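Local coordinates for protein tyrosinase (Burkholderia thailandensis, PDB 5ZRD) that probably hydroxylates monophenols and oxidises the resulting catechols to quinones at a dinuclear copper centre, and serves in catechol production at acidic pH, at residues D279-V284 against F317-N322; F116-D121 against V323-W328; V176-P181 against N301-E306. All coordinates share one frame; numbering follows the deposited sequence.

Overall arrangement
All three contacts are buried in the common central domain of tyrosinase. Interaction 1 lies deepest, about 6 Å from the centre of the chain. Its chemistry is metal coordination and ring packing. Interactions 2 and 3 lie farther out, at about 13 and 12 Å; interaction 2 is still fully buried, while in interaction 3 V178 is partly exposed. Interactions 1 and 2 share helix 315-334, and E119 of interaction 2 reaches H319 and N322 of interaction 1. Interaction 2 rests on one arginine against a ring and a carboxylate. Interaction 3 joins two loops through hydrogen bonds and a water. It meets interaction 1 where M304 O binds H281 ND1. Interactions 2 and 3 do not touch.

Interaction 1 (D279-V284 against F317-N322); sequences DIHLAV and FFHHCN. With CU (copper (II) ion), chain K; O (oxygen atom), chain L.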
loop_
_atom_site.group_PDB
_atom_site.type_symbol
_atom_site.label_atom_id
_atom_site.label_comp_id
_atom_site.label_asym_id
_atom_site.label_seq_id
_atom_site.Cartn_x
_atom_site.Cartn_y
_atom_site.Cartn_z
ATOM N N ASP A 279 -37.034 6.269 0.596
ATOM C CA ASP A 279 -38.130 5.530 1.264
ATOM C C ASP A 279 -38.644 4.369 0.424
ATOM O O ASP A 279 -38.879 3.276 0.950
ATOM C CB ASP A 279 -39.307 6.458 1.602
ATOM C CG ASP A 279 -38.934 7.579 2.591
ATOM O OD1 ASP A 279 -37.927 7.465 3.348
ATOM O OD2 ASP A 279 -39.666 8.590 2.606
ATOM N N ILE A 280 -38.799 4.593 -0.883
ATOM C CA ILE A 280 -39.453 3.642 -1.746
ATOM C C ILE A 280 -38.500 2.456 -1.894
ATOM O O ILE A 280 -38.920 1.332 -1.886
ATOM C CB ILE A 280 -39.874 4.272 -3.101
ATOM C CG1 ILE A 280 -41.046 5.256 -2.981
ATOM C CG2 ILE A 280 -40.193 3.221 -4.139
ATOM C CD1 ILE A 280 -42.329 4.683 -2.368
ATOM N N HIS A 281 -37.222 2.719 -2.070
ATOM C CA HIS A 281 -36.244 1.681 -2.055
ATOM C C HIS A 281 -36.358 0.845 -0.771
ATOM O O HIS A 281 -36.261 -0.342 -0.834
ATOM C CB HIS A 281 -34.844 2.293 -2.126
ATOM C CG HIS A 281 -34.353 2.565 -3.506
ATOM N ND1 HIS A 281 -33.509 1.694 -4.165
ATOM C CD2 HIS A 281 -34.521 3.635 -4.316
ATOM C CE1 HIS A 281 -33.167 2.227 -5.321
ATOM N NE2 HIS A 281 -33.820 3.400 -5.469
ATOM N N LEU A 282 -36.463 1.459 0.407
ATOM C CA LEU A 282 -36.440 0.658 1.605
ATOM C C LEU A 282 -37.751 -0.136 1.742
ATOM O O LEU A 282 -37.746 -1.258 2.203
ATOM C CB LEU A 282 -36.199 1.540 2.832
ATOM C CG LEU A 282 -34.873 2.290 2.888
ATOM C CD1 LEU A 282 -34.495 2.622 4.323
ATOM C CD2 LEU A 282 -33.736 1.538 2.218
ATOM N N ALA A 283 -38.878 0.448 1.387
ATOM C CA ALA A 283 -40.159 -0.245 1.501
ATOM C C ALA A 283 -40.178 -1.476 0.583
ATOM O O ALA A 283 -40.431 -2.618 1.009
ATOM C CB ALA A 283 -41.275 0.702 1.158
ATOM N N VAL A 284 -39.885 -1.248 -0.690
ATOM C CA VAL A 284 -39.844 -2.312 -1.671
ATOM C C VAL A 284 -38.706 -3.293 -1.362
ATOM O O VAL A 284 -38.816 -4.483 -1.651
ATOM C CB VAL A 284 -39.692 -1.716 -3.071
ATOM C CG1 VAL A 284 -39.343 -2.796 -4.079
ATOM C CG2 VAL A 284 -40.945 -0.965 -3.491
ATOM N N PHE A 317 -36.450 0.800 -12.390
ATOM C CA PHE A 317 -36.530 1.764 -13.501
ATOM C C PHE A 317 -37.914 2.417 -13.554
ATOM O O PHE A 317 -38.022 3.606 -13.920
ATOM C CB PHE A 317 -36.102 1.084 -14.804
ATOM C CG PHE A 317 -34.636 0.794 -14.771
ATOM C CD1 PHE A 317 -34.175 -0.350 -14.158
ATOM C CD2 PHE A 317 -33.726 1.754 -15.145
ATOM C CE1 PHE A 317 -32.819 -0.573 -14.019
ATOM C CE2 PHE A 317 -32.365 1.521 -15.017
ATOM C CZ PHE A 317 -31.911 0.362 -14.458
ATOM N N PHE A 318 -38.946 1.679 -13.161
ATOM C CA PHE A 318 -40.303 2.245 -13.080
ATOM C C PHE A 318 -40.361 3.317 -11.976
ATOM O O PHE A 318 -41.022 4.360 -12.097
ATOM C CB PHE A 318 -41.305 1.111 -12.830
ATOM C CG PHE A 318 -41.468 0.239 -14.048
ATOM C CD1 PHE A 318 -40.582 -0.791 -14.300
ATOM C CD2 PHE A 318 -42.430 0.522 -14.993
ATOM C CE1 PHE A 318 -40.685 -1.538 -15.455
ATOM C CE2 PHE A 318 -42.549 -0.256 -16.132
ATOM C CZ PHE A 318 -41.677 -1.281 -16.362
ATOM N N HIS A 319 -39.677 3.022 -10.879
ATOM C CA HIS A 319 -39.567 3.899 -9.745
ATOM C C HIS A 319 -38.779 5.162 -10.112
ATOM O O HIS A 319 -39.213 6.275 -9.827
ATOM C CB HIS A 319 -38.868 3.170 -8.601
ATOM C CG HIS A 319 -38.304 4.074 -7.566
ATOM N ND1 HIS A 319 -39.089 4.897 -6.799
ATOM C CD2 HIS A 319 -37.035 4.285 -7.176
ATOM C CE1 HIS A 319 -38.326 5.547 -5.945
ATOM N NE2 HIS A 319 -37.053 5.215 -6.190
ATOM N N HIS A 320 -37.610 4.953 -10.681
ATOM C CA HIS A 320 -36.749 6.030 -11.046
ATOM C C HIS A 320 -37.319 6.854 -12.194
ATOM O O HIS A 320 -36.941 8.009 -12.317
ATOM C CB HIS A 320 -35.336 5.558 -11.362
ATOM C CG HIS A 320 -34.449 5.714 -10.173
ATOM N ND1 HIS A 320 -33.923 6.923 -9.822
ATOM C CD2 HIS A 320 -34.066 4.837 -9.226
ATOM C CE1 HIS A 320 -33.233 6.788 -8.719
ATOM N NE2 HIS A 320 -33.280 5.516 -8.355
ATOM N N CYS A 321 -38.259 6.325 -12.955
ATOM C CA CYS A 321 -38.916 7.147 -13.970
ATOM C C CYS A 321 -39.899 8.087 -13.249
ATOM O O CYS A 321 -40.071 9.275 -13.607
ATOM C CB CYS A 321 -39.540 6.256 -15.042
ATOM S SG CYS A 321 -40.372 7.132 -16.396
ATOM N N ASN A 322 -40.472 7.588 -12.154
ATOM C CA ASN A 322 -41.308 8.469 -11.343
ATOM C C ASN A 322 -40.462 9.537 -10.628
ATOM O O ASN A 322 -40.897 10.640 -10.487
ATOM C CB ASN A 322 -42.145 7.698 -10.328
ATOM C CG ASN A 322 -43.215 8.589 -9.751
ATOM O OD1 ASN A 322 -44.058 9.111 -10.501
ATOM N ND2 ASN A 322 -43.160 8.779 -8.438
HETATM CU CU CU K . -33.032 4.816 -6.639
HETATM O O O L . -30.934 4.911 -6.099
#
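H281 and H320 bind one copper ion of the dinuclear centre from two helices, 274-285 and 315-334. The short segments run nearly antiparallel, at 157°, with their axes 11.3 Å apart. Side chains and the metal span this gap. H281 NE2 lies 2.0 Å from the copper and H320 NE2 1.9 Å from it. H277 of helix 274-285 is the third histidine ligand, and the bound oxygen atom lies 2.2 Å from the copper. The two imidazoles meet rim to rim, their planes at 71°, and neither lies over the face of the other. H320 NE2 sits at the edge of the H281 ring, close to its plane. A second hold fixes the rotation of H281: its ND1 is hydrogen-bonded to the backbone oxygen of M304. The H320 ring stacks on F316 and H94.

H319 is not a copper ligand. Its CG is anti to the backbone N (chi1 161°), which sends the ring across to the facing helix. There it crosses H281 at about a right angle, with H319 NE2 3.5 Å from H281 CD2. The same NE2 lies above one face of H320, toward the rim. I280 meets the ND1-CE1 side of the H319 ring obliquely. Its CG2 methyl packs closely, 3.3 Å from H319 ND1. That nitrogen faces E119 OE1, but the modelled distance is too short and the bond is doubtful. Two helices that together give three histidines to one copper, within a site of six histidines and two coppers, are characteristic of the type 3 centre of tyrosinases.

Interaction 2 (F116-D121 against V323-W328); sequences FWDETD and VDRMFW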
loop_
_atom_site.group_PDB
_atom_site.type_symbol
_atom_site.label_atom_id
_atom_site.label_comp_id
_atom_site.label_asym_id
_atom_site.label_seq_id
_atom_site.Cartn_x
_atom_site.Cartn_y
_atom_site.Cartn_z
ATOM N N PHE A 116 -43.805 5.300 -16.022
ATOM C CA PHE A 116 -43.481 5.577 -14.626
ATOM C C PHE A 116 -44.512 4.885 -13.728
ATOM O O PHE A 116 -45.709 4.861 -14.004
ATOM C CB PHE A 116 -43.397 7.079 -14.324
ATOM C CG PHE A 116 -44.618 7.903 -14.650
ATOM C CD1 PHE A 116 -44.763 8.494 -15.899
ATOM C CD2 PHE A 116 -45.599 8.133 -13.700
ATOM C CE1 PHE A 116 -45.878 9.263 -16.209
ATOM C CE2 PHE A 116 -46.711 8.911 -14.004
ATOM C CZ PHE A 116 -46.855 9.467 -15.264
ATOM N N TRP A 117 -44.028 4.302 -12.649
ATOM C CA TRP A 117 -44.918 3.918 -11.560
ATOM C C TRP A 117 -45.265 5.173 -10.784
ATOM O O TRP A 117 -44.432 5.702 -10.065
ATOM C CB TRP A 117 -44.288 2.874 -10.633
ATOM C CG TRP A 117 -45.056 2.657 -9.367
ATOM C CD1 TRP A 117 -46.393 2.831 -9.149
ATOM C CD2 TRP A 117 -44.516 2.167 -8.142
ATOM N NE1 TRP A 117 -46.711 2.520 -7.854
ATOM C CE2 TRP A 117 -45.589 2.063 -7.227
ATOM C CE3 TRP A 117 -43.244 1.779 -7.740
ATOM C CZ2 TRP A 117 -45.406 1.649 -5.909
ATOM C CZ3 TRP A 117 -43.067 1.370 -6.441
ATOM C CH2 TRP A 117 -44.134 1.293 -5.541
ATOM N N ASP A 118 -46.490 5.628 -10.973
ATOM C CA ASP A 118 -46.995 6.769 -10.252
ATOM C C ASP A 118 -47.271 6.406 -8.787
ATOM O O ASP A 118 -48.373 5.981 -8.445
ATOM C CB ASP A 118 -48.253 7.348 -10.921
ATOM C CG ASP A 118 -48.593 8.746 -10.390
ATOM O OD1 ASP A 118 -48.106 9.144 -9.289
ATOM O OD2 ASP A 118 -49.362 9.432 -11.070
ATOM N N GLU A 119 -46.268 6.677 -7.949
ATOM C CA GLU A 119 -46.180 6.160 -6.560
ATOM C C GLU A 119 -47.174 6.860 -5.626
ATOM O O GLU A 119 -47.466 6.334 -4.530
ATOM C CB GLU A 119 -44.763 6.370 -6.009
ATOM C CG GLU A 119 -43.718 5.496 -6.673
ATOM C CD GLU A 119 -42.284 6.004 -6.654
ATOM O OE1 GLU A 119 -41.398 5.176 -6.867
ATOM O OE2 GLU A 119 -42.044 7.225 -6.429
ATOM N N THR A 120 -47.605 8.053 -6.013
ATOM C CA THR A 120 -48.449 8.907 -5.182
ATOM C C THR A 120 -49.826 9.140 -5.821
ATOM O O THR A 120 -50.556 9.999 -5.386
ATOM C CB THR A 120 -47.760 10.250 -4.919
ATOM O OG1 THR A 120 -47.353 10.819 -6.162
ATOM C CG2 THR A 120 -46.541 10.112 -4.033
ATOM N N ASP A 121 -50.183 8.402 -6.855
ATOM C CA ASP A 121 -51.543 8.441 -7.383
ATOM C C ASP A 121 -52.481 7.683 -6.434
ATOM O O ASP A 121 -52.034 7.033 -5.482
ATOM C CB ASP A 121 -51.626 7.818 -8.808
ATOM C CG ASP A 121 -51.543 6.264 -8.813
ATOM O OD1 ASP A 121 -51.393 5.627 -7.735
ATOM O OD2 ASP A 121 -51.653 5.674 -9.906
ATOM N N VAL A 323 -39.277 9.209 -10.168
ATOM C CA VAL A 323 -38.440 10.165 -9.505
ATOM C C VAL A 323 -38.038 11.248 -10.519
ATOM O O VAL A 323 -37.875 12.432 -10.186
ATOM C CB VAL A 323 -37.216 9.458 -8.895
ATOM C CG1 VAL A 323 -36.188 10.430 -8.356
ATOM C CG2 VAL A 323 -37.659 8.507 -7.805
ATOM N N ASP A 324 -37.865 10.830 -11.765
ATOM C CA ASP A 324 -37.449 11.751 -12.826
ATOM C C ASP A 324 -38.604 12.663 -13.166
ATOM O O ASP A 324 -38.404 13.826 -13.435
ATOM C CB ASP A 324 -37.028 10.981 -14.073
ATOM C CG ASP A 324 -36.293 11.844 -15.071
ATOM O OD1 ASP A 324 -35.282 12.456 -14.650
ATOM O OD2 ASP A 324 -36.722 11.866 -16.271
ATOM N N ARG A 325 -39.817 12.123 -13.143
ATOM C CA ARG A 325 -41.003 12.932 -13.358
ATOM C C ARG A 325 -41.142 14.002 -12.264
ATOM O O ARG A 325 -41.494 15.174 -12.545
ATOM C CB ARG A 325 -42.225 12.023 -13.386
ATOM C CG ARG A 325 -43.514 12.712 -13.765
ATOM C CD ARG A 325 -44.682 11.737 -13.649
ATOM N NE ARG A 325 -44.979 11.322 -12.286
ATOM C CZ ARG A 325 -45.784 11.970 -11.459
ATOM N NH1 ARG A 325 -46.395 13.058 -11.890
ATOM N NH2 ARG A 325 -45.991 11.529 -10.218
ATOM N N MET A 326 -40.854 13.623 -11.026
ATOM C CA MET A 326 -40.907 14.587 -9.895
ATOM C C MET A 326 -39.829 15.662 -10.102
ATOM O O MET A 326 -40.073 16.837 -9.899
ATOM C CB MET A 326 -40.706 13.873 -8.556
ATOM C CG MET A 326 -41.854 12.952 -8.170
ATOM S SD MET A 326 -43.301 13.879 -7.577
ATOM C CE MET A 326 -44.253 14.035 -9.070
ATOM N N PHE A 327 -38.653 15.256 -10.517
ATOM C CA PHE A 327 -37.601 16.209 -10.870
ATOM C C PHE A 327 -38.120 17.177 -11.945
ATOM O O PHE A 327 -37.890 18.375 -11.865
ATOM C CB PHE A 327 -36.365 15.432 -11.313
ATOM C CG PHE A 327 -35.196 16.239 -11.798
ATOM C CD1 PHE A 327 -35.055 17.586 -11.498
ATOM C CD2 PHE A 327 -34.228 15.641 -12.574
ATOM C CE1 PHE A 327 -33.953 18.309 -11.943
ATOM C CE2 PHE A 327 -33.109 16.357 -13.005
ATOM C CZ PHE A 327 -32.968 17.684 -12.663
ATOM N N TRP A 328 -38.855 16.670 -12.926
ATOM C CA TRP A 328 -39.348 17.497 -14.045
ATOM C C TRP A 328 -40.480 18.430 -13.569
ATOM O O TRP A 328 -40.535 19.594 -13.969
ATOM C CB TRP A 328 -39.793 16.599 -15.218
ATOM C CG TRP A 328 -40.357 17.357 -16.379
ATOM C CD1 TRP A 328 -41.646 17.330 -16.820
ATOM C CD2 TRP A 328 -39.662 18.293 -17.224
ATOM N NE1 TRP A 328 -41.799 18.189 -17.875
ATOM C CE2 TRP A 328 -40.602 18.782 -18.157
ATOM C CE3 TRP A 328 -38.358 18.781 -17.275
ATOM C CZ2 TRP A 328 -40.269 19.698 -19.147
ATOM C CZ3 TRP A 328 -38.025 19.689 -18.258
ATOM C CH2 TRP A 328 -38.968 20.132 -19.186
#
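R325 lays its CD methylene over the F116 ring, and this is the tight part of the contact. CD stands 3.5 Å from the centroid of the ring and 11° off its normal, a CH-pi contact over the face. The arginine chain then turns at chi3 (67°), which carries NE over the same ring, with the guanidinium tilted only 22° from the ring plane. R325 NE comes 3.4 Å from F116 CE2. NE is also hydrogen-bonded to N322 OD1, one turn back on the same helix. This bond helps to fix the rotation of the guanidinium.

The contact is looser beyond the ring. D118 OD1 lies 3.3 Å from R325 NH2, a salt bridge in charge only. The oxygen is well out of the guanidinium plane, and no N-H points at it. The other carboxylate oxygen, OD2, stands over one face of the guanidinium. M326 CE lies over the opposite face. D118 OD1 also takes a weak bond from the backbone N of T120, and its strongest partner is the hydroxyl of S404. T120 approaches the guanidinium near its plane, but T120 OG1 is still 4.3 Å from R325 NH2. It too is hydrogen-bonded to S404. D121, which makes no contact with 323-328, is partly exposed and N-caps helix 122-127 through T124 N.

The contact pins the loop between helices 90-108 and 122-127 to helix 315-334. Y241 of helix 237-244 packs on T120, V323 and M326, and Y400 of strand 398-400 packs on R325.

Interaction 3 (V176-P181 against N301-E306); sequences VTVRYP and NGDMGE
Two direct hydrogen bonds tie V178 to D303, and they use both ends of V178's backbone. V178 N gives its hydrogen to D303 OD1 over 3.1 Å, at an N-H...O angle of 162°, and meets that oxygen nearly along its C-O axis. D303 N gives its own to V178 O, also over 3.1 Å. D303 thus acts through its side chain in one bond and through its backbone in the other. Its CG is anti to the carbonyl carbon (chi1 -68°), which swings the carboxylate to the V178 amide.

One water adds a third link. It donates to V178 O at 2.7 Å and accepts from M304 N at 2.9 Å. V178 O therefore takes hydrogens from both D303 N and the water.

D303 opens the short 3-10 segment 303-305, where G305 N bonds back to G302 O. This turn lies in the loop between strand 295-297 and helix 315-334; that helix supplies the copper ligand H320. M304, from this turn, belongs to the second shell of the copper site. The contact thus backs onto that shell.

A few van der Waals contacts flank the polar pair. T177 crosses D303 at about a right angle, with T177 CB 3.6 Å from D303 OD1. V178 O lies 3.4 Å from G302 CA, and V178 CG2 is 4.1 Å from that same CA.

Further polar partners come mostly from the same two loops. K171 makes a salt bridge to D303 OD2, which probably favours the ionised carboxylate. T309 OG1 bonds to OD2 as well, and Y175 OH bonds to OD1. R179 makes a salt bridge to D313, while the backbone of Y180 bonds to V284 of helix 274-285.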
loop_
_atom_site.group_PDB
_atom_site.type_symbol
_atom_site.label_atom_id
_atom_site.label_comp_id
_atom_site.label_asym_id
_atom_site.label_seq_id
_atom_site.Cartn_x
_atom_site.Cartn_y
_atom_site.Cartn_z
ATOM N N VAL A 176 -32.192 -14.957 -8.493
ATOM C CA VAL A 176 -33.371 -14.184 -8.925
ATOM C C VAL A 176 -33.607 -13.040 -7.920
ATOM O O VAL A 176 -33.512 -13.203 -6.693
ATOM C CB VAL A 176 -34.608 -15.092 -9.135
ATOM C CG1 VAL A 176 -34.780 -16.106 -8.024
ATOM C CG2 VAL A 176 -35.921 -14.347 -9.317
ATOM N N THR A 177 -33.922 -11.850 -8.439
ATOM C CA THR A 177 -34.018 -10.697 -7.576
ATOM C C THR A 177 -35.238 -10.908 -6.703
ATOM O O THR A 177 -36.189 -11.554 -7.195
ATOM C CB THR A 177 -34.076 -9.381 -8.356
ATOM O OG1 THR A 177 -35.174 -9.400 -9.261
ATOM C CG2 THR A 177 -32.816 -9.114 -9.151
ATOM N N VAL A 178 -35.191 -10.380 -5.470
ATOM C CA VAL A 178 -36.342 -10.433 -4.584
ATOM C C VAL A 178 -36.638 -9.065 -3.979
ATOM O O VAL A 178 -35.776 -8.259 -3.802
ATOM C CB VAL A 178 -36.142 -11.466 -3.454
ATOM C CG1 VAL A 178 -35.907 -12.839 -4.046
ATOM C CG2 VAL A 178 -35.018 -11.095 -2.488
ATOM N N ARG A 179 -37.899 -8.917 -3.611
ATOM C CA ARG A 179 -38.472 -7.795 -2.936
ATOM C C ARG A 179 -38.971 -8.259 -1.570
ATOM O O ARG A 179 -39.059 -9.467 -1.305
ATOM C CB ARG A 179 -39.640 -7.261 -3.767
ATOM C CG ARG A 179 -39.214 -6.644 -5.100
ATOM C CD ARG A 179 -40.358 -6.561 -6.089
ATOM N NE ARG A 179 -39.877 -6.139 -7.412
ATOM C CZ ARG A 179 -40.616 -6.207 -8.497
ATOM N NH1 ARG A 179 -41.907 -6.465 -8.370
ATOM N NH2 ARG A 179 -40.077 -6.049 -9.698
ATOM N N TYR A 180 -39.229 -7.294 -0.703
ATOM C CA TYR A 180 -39.937 -7.532 0.525
ATOM C C TYR A 180 -41.101 -8.477 0.220
ATOM O O TYR A 180 -41.791 -8.247 -0.742
ATOM C CB TYR A 180 -40.423 -6.195 1.060
ATOM C CG TYR A 180 -41.285 -6.209 2.289
ATOM C CD1 TYR A 180 -42.665 -6.360 2.197
ATOM C CD2 TYR A 180 -40.737 -5.985 3.540
ATOM C CE1 TYR A 180 -43.470 -6.369 3.327
ATOM C CE2 TYR A 180 -41.525 -5.975 4.680
ATOM C CZ TYR A 180 -42.901 -6.157 4.570
ATOM O OH TYR A 180 -43.684 -6.063 5.683
ATOM N N PRO A 181 -41.318 -9.510 1.031
ATOM C CA PRO A 181 -40.697 -9.658 2.385
ATOM C C PRO A 181 -39.539 -10.658 2.384
ATOM O O PRO A 181 -39.153 -11.151 3.435
ATOM C CB PRO A 181 -41.836 -10.247 3.226
ATOM C CG PRO A 181 -42.463 -11.200 2.234
ATOM C CD PRO A 181 -42.414 -10.479 0.894
ATOM N N ASN A 301 -33.585 -8.832 3.078
ATOM C CA ASN A 301 -32.471 -8.161 2.400
ATOM C C ASN A 301 -32.698 -8.200 0.877
ATOM O O ASN A 301 -31.944 -8.827 0.105
ATOM C CB ASN A 301 -31.137 -8.798 2.771
ATOM C CG ASN A 301 -30.686 -8.510 4.187
ATOM O OD1 ASN A 301 -30.931 -7.430 4.742
ATOM N ND2 ASN A 301 -29.915 -9.428 4.740
ATOM N N GLY A 302 -33.731 -7.501 0.459
ATOM C CA GLY A 302 -34.115 -7.451 -0.942
ATOM C C GLY A 302 -33.181 -6.582 -1.770
ATOM O O GLY A 302 -32.471 -5.741 -1.254
ATOM N N ASP A 303 -33.164 -6.805 -3.069
ATOM C CA ASP A 303 -32.168 -6.145 -3.870
ATOM C C ASP A 303 -32.319 -4.624 -3.852
ATOM O O ASP A 303 -31.331 -3.922 -3.746
ATOM C CB ASP A 303 -32.136 -6.722 -5.288
ATOM C CG ASP A 303 -31.625 -8.142 -5.316
ATOM O OD1 ASP A 303 -32.472 -9.040 -5.126
ATOM O OD2 ASP A 303 -30.391 -8.360 -5.501
ATOM N N MET A 304 -33.557 -4.139 -3.874
ATOM C CA MET A 304 -33.874 -2.696 -3.909
ATOM C C MET A 304 -33.450 -1.974 -2.613
ATOM O O MET A 304 -33.400 -0.759 -2.596
ATOM C CB MET A 304 -35.379 -2.493 -4.123
ATOM C CG MET A 304 -35.803 -2.523 -5.583
ATOM S SD MET A 304 -35.254 -1.089 -6.536
ATOM C CE MET A 304 -36.247 0.208 -5.819
ATOM N N GLY A 305 -33.134 -2.698 -1.540
ATOM C CA GLY A 305 -32.954 -2.115 -0.213
ATOM C C GLY A 305 -31.613 -1.450 0.004
ATOM O O GLY A 305 -31.471 -0.756 0.985
ATOM N N GLU A 306 -30.650 -1.667 -0.900
ATOM C CA GLU A 306 -29.314 -1.130 -0.836
ATOM C C GLU A 306 -28.871 -0.835 -2.285
ATOM O O GLU A 306 -29.480 -1.314 -3.264
ATOM C CB GLU A 306 -28.326 -2.125 -0.216
ATOM C CG GLU A 306 -28.305 -2.152 1.315
ATOM C CD GLU A 306 -29.477 -2.793 2.063
ATOM O OE1 GLU A 306 -30.256 -3.540 1.456
ATOM O OE2 GLU A 306 -29.597 -2.530 3.278
HETATM O O HOH W 1 -35.653 -5.821 -4.840
#